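Local coordinates for protein putative acetyl/propionyl-CoA carboxylase, alpha subunit (Methylibium petroleiphilum, PDB 2O1Q) that is a putative acetylacetone dioxygenase, a zinc-binding protein with a cupin-like fold that probably catalyses the oxidative cleavage of a diketone, at residues A[25-36]-A[47-58]. Sequence-based numbering, arbitrary orientation.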
# COMPACT_ATOMS: atom_id res chain seq x y z
N ALA A 25 -9.15 -25.65 10.00
CA ALA A 25 -9.04 -25.85 8.57
C ALA A 25 -7.68 -25.39 8.07
O ALA A 25 -7.23 -25.85 7.02
CB ALA A 25 -10.15 -25.12 7.81
N PHE A 26 -7.02 -24.49 8.81
CA PHE A 26 -5.82 -23.82 8.33
C PHE A 26 -4.63 -23.95 9.27
O PHE A 26 -3.62 -23.27 9.09
CB PHE A 26 -6.12 -22.32 8.08
CG PHE A 26 -7.25 -22.07 7.09
CD1 PHE A 26 -7.23 -22.62 5.85
CD2 PHE A 26 -8.30 -21.21 7.42
CE1 PHE A 26 -8.27 -22.40 4.94
CE2 PHE A 26 -9.34 -20.97 6.52
CZ PHE A 26 -9.32 -21.58 5.27
N SER A 27 -4.72 -24.84 10.25
CA SER A 27 -3.64 -25.03 11.21
C SER A 27 -3.83 -26.31 11.94
O SER A 27 -4.90 -26.90 11.89
CB SER A 27 -3.66 -23.91 12.23
OG SER A 27 -4.84 -23.97 13.05
N THR A 28 -2.77 -26.76 12.60
CA THR A 28 -2.86 -27.92 13.49
C THR A 28 -2.09 -27.60 14.76
O THR A 28 -1.25 -26.71 14.78
CB THR A 28 -2.32 -29.24 12.86
OG1 THR A 28 -0.97 -29.49 13.26
CG2 THR A 28 -2.45 -29.25 11.35
N GLY A 29 -2.42 -28.28 15.84
CA GLY A 29 -1.61 -28.28 17.01
C GLY A 29 -2.01 -27.32 18.04
O GLY A 29 -1.28 -27.14 19.01
N GLY A 30 -3.15 -26.66 17.86
CA GLY A 30 -3.68 -25.85 18.94
C GLY A 30 -3.35 -24.36 18.93
O GLY A 30 -3.32 -23.69 19.99
N ILE A 31 -3.15 -23.81 17.75
CA ILE A 31 -2.83 -22.41 17.59
C ILE A 31 -4.06 -21.57 18.00
O ILE A 31 -5.21 -21.92 17.67
CB ILE A 31 -2.41 -22.10 16.12
CG1 ILE A 31 -1.10 -22.87 15.74
CG2 ILE A 31 -2.30 -20.58 15.91
CD1 ILE A 31 -0.46 -22.54 14.36
N ARG A 32 -3.78 -20.47 18.69
CA ARG A 32 -4.77 -19.48 19.10
C ARG A 32 -4.32 -18.14 18.57
O ARG A 32 -3.14 -17.94 18.20
CB ARG A 32 -4.95 -19.44 20.62
CG ARG A 32 -5.57 -20.72 21.14
CD ARG A 32 -5.79 -20.67 22.64
NE ARG A 32 -4.59 -20.24 23.37
CZ ARG A 32 -4.58 -19.77 24.62
NH1 ARG A 32 -5.67 -19.62 25.31
NH2 ARG A 32 -3.46 -19.35 25.16
N TRP A 33 -5.25 -17.20 18.52
CA TRP A 33 -4.98 -15.90 17.90
C TRP A 33 -5.81 -14.80 18.56
O TRP A 33 -6.81 -15.11 19.19
CB TRP A 33 -5.17 -15.97 16.39
CG TRP A 33 -6.55 -15.95 15.87
CD1 TRP A 33 -7.60 -16.65 16.31
CD2 TRP A 33 -7.02 -15.19 14.74
NE1 TRP A 33 -8.69 -16.43 15.52
CE2 TRP A 33 -8.37 -15.49 14.58
CE3 TRP A 33 -6.42 -14.28 13.88
CZ2 TRP A 33 -9.14 -14.92 13.56
CZ3 TRP A 33 -7.18 -13.72 12.88
CH2 TRP A 33 -8.53 -14.02 12.76
N LYS A 34 -5.41 -13.54 18.28
CA LYS A 34 -6.21 -12.32 18.54
C LYS A 34 -6.04 -11.53 17.26
O LYS A 34 -4.91 -11.21 16.89
CB LYS A 34 -5.69 -11.54 19.72
CG LYS A 34 -5.70 -12.37 21.00
CD LYS A 34 -5.16 -11.57 22.18
CE LYS A 34 -5.06 -12.44 23.40
NZ LYS A 34 -4.70 -11.67 24.64
N LEU A 35 -7.15 -11.21 16.61
CA LEU A 35 -7.15 -10.23 15.57
C LEU A 35 -7.09 -8.84 16.17
O LEU A 35 -7.83 -8.52 17.05
CB LEU A 35 -8.40 -10.35 14.70
CG LEU A 35 -8.50 -9.43 13.48
CD1 LEU A 35 -7.32 -9.75 12.57
CD2 LEU A 35 -9.83 -9.64 12.77
N LEU A 36 -6.15 -8.04 15.68
CA LEU A 36 -5.88 -6.74 16.26
C LEU A 36 -6.42 -5.60 15.41
O LEU A 36 -6.89 -4.57 15.93
CB LEU A 36 -4.39 -6.57 16.46
CG LEU A 36 -3.76 -7.55 17.46
CD1 LEU A 36 -2.22 -7.37 17.41
CD2 LEU A 36 -4.35 -7.40 18.87
N ALA A 47 -2.53 -9.39 13.40
CA ALA A 47 -2.95 -10.35 14.39
C ALA A 47 -1.77 -10.81 15.17
O ALA A 47 -0.58 -10.64 14.72
CB ALA A 47 -3.68 -11.55 13.69
N ILE A 48 -2.04 -11.39 16.36
CA ILE A 48 -1.00 -12.06 17.16
C ILE A 48 -1.44 -13.48 17.41
O ILE A 48 -2.65 -13.78 17.39
CB ILE A 48 -0.67 -11.29 18.47
CG1 ILE A 48 0.54 -11.86 19.16
CG2 ILE A 48 -1.94 -11.17 19.30
CD1 ILE A 48 1.17 -10.89 20.22
N PHE A 49 -0.47 -14.38 17.42
CA PHE A 49 -0.66 -15.81 17.51
C PHE A 49 0.12 -16.42 18.66
O PHE A 49 1.26 -16.04 18.91
CB PHE A 49 -0.22 -16.48 16.22
CG PHE A 49 -0.93 -15.95 14.98
CD1 PHE A 49 -0.51 -14.80 14.37
CD2 PHE A 49 -2.06 -16.59 14.47
CE1 PHE A 49 -1.13 -14.33 13.26
CE2 PHE A 49 -2.68 -16.11 13.35
CZ PHE A 49 -2.24 -14.97 12.77
N ASP A 50 -0.52 -17.40 19.26
CA ASP A 50 0.01 -18.19 20.38
C ASP A 50 0.04 -19.61 19.86
O ASP A 50 -0.99 -20.21 19.61
CB ASP A 50 -0.91 -18.07 21.59
CG ASP A 50 -0.39 -18.84 22.77
OD1 ASP A 50 0.81 -18.71 23.07
OD2 ASP A 50 -1.17 -19.57 23.38
N CYS A 51 1.24 -20.17 19.73
CA CYS A 51 1.41 -21.38 18.99
C CYS A 51 2.12 -22.40 19.82
O CYS A 51 3.30 -22.24 20.12
CB CYS A 51 2.24 -21.10 17.75
SG CYS A 51 1.70 -19.81 16.65
N PRO A 52 1.42 -23.47 20.18
CA PRO A 52 2.03 -24.53 20.97
C PRO A 52 3.18 -25.17 20.24
O PRO A 52 3.19 -25.16 19.05
CB PRO A 52 0.90 -25.52 21.14
CG PRO A 52 -0.29 -24.66 21.04
CD PRO A 52 -0.00 -23.74 20.00
N ALA A 53 4.11 -25.71 21.00
CA ALA A 53 5.16 -26.54 20.41
C ALA A 53 4.53 -27.64 19.59
O ALA A 53 3.54 -28.27 20.04
CB ALA A 53 5.99 -27.13 21.51
N GLY A 54 5.05 -27.88 18.38
CA GLY A 54 4.46 -28.90 17.50
C GLY A 54 3.41 -28.40 16.53
O GLY A 54 2.91 -29.15 15.68
N SER A 55 2.99 -27.16 16.71
CA SER A 55 1.97 -26.60 15.85
C SER A 55 2.46 -26.06 14.48
O SER A 55 3.65 -25.89 14.24
CB SER A 55 1.14 -25.53 16.59
OG SER A 55 1.92 -24.40 16.87
N SER A 56 1.50 -25.90 13.59
CA SER A 56 1.81 -25.48 12.26
C SER A 56 0.64 -24.85 11.55
O SER A 56 -0.49 -25.13 11.90
CB SER A 56 2.37 -26.61 11.38
OG SER A 56 1.41 -27.68 11.22
N PHE A 57 0.91 -24.08 10.50
CA PHE A 57 -0.11 -23.59 9.59
C PHE A 57 -0.17 -24.34 8.29
O PHE A 57 0.86 -24.83 7.84
CB PHE A 57 0.18 -22.17 9.27
CG PHE A 57 -0.08 -21.23 10.38
CD1 PHE A 57 -1.35 -20.78 10.66
CD2 PHE A 57 0.97 -20.74 11.13
CE1 PHE A 57 -1.57 -19.81 11.69
CE2 PHE A 57 0.79 -19.85 12.11
CZ PHE A 57 -0.50 -19.37 12.43
N ALA A 58 -1.35 -24.42 7.69
CA ALA A 58 -1.50 -25.11 6.43
C ALA A 58 -0.76 -24.36 5.34
O ALA A 58 -0.53 -23.12 5.41
CB ALA A 58 -2.97 -25.24 6.08
O HOH W 1 1.95 -29.44 13.21
O HOH W 2 1.04 -28.84 18.91
O HOH W 3 -2.39 -21.73 21.75
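Strands 32-36 and 47-51 pair antiparallel from R32-D50 to L35-A47, their axes approaching to 4.6 Å at 168°, and a second ladder sets S27 and T28 beside F57 and S56; the register shifts by two between them. Both segments thus pass from one sheet of the cupin fold to the other, bending through G29-G30 and the type II turn P52-S55. At G29 a side chain would collide with S55. I31 fills the bend: its CD1 lies over the centre of the F57 ring, 3.7 Å from the centroid, because CG1 stands beside the backbone N (chi1 -63°). A branched, apolar residue suits the spot, since CG2 also reaches C51 SG and the F49 ring edge. W33 and F49, rings suited to a buried face, run alongside each other, W33 CB 3.7 Å from F49 CD2. On the opposite face the long R32 chain, bent at chi3, carries its guanidinium alongside D50; NH2 gives OD2 a nearly straight 2.9 Å hydrogen bond within their salt bridge, in the guanidinium plane but above the carboxylate plane. Water 3 accepts from R32 NE and can donate to D50 OD2 or G30 O. A leucine in place of R32 would probably leave the D50 carboxylate without its charge partner. Apolar packing of I31, F57, W33 and F49 thus contrasts with a partly exposed, hydrated R32-D50 pair.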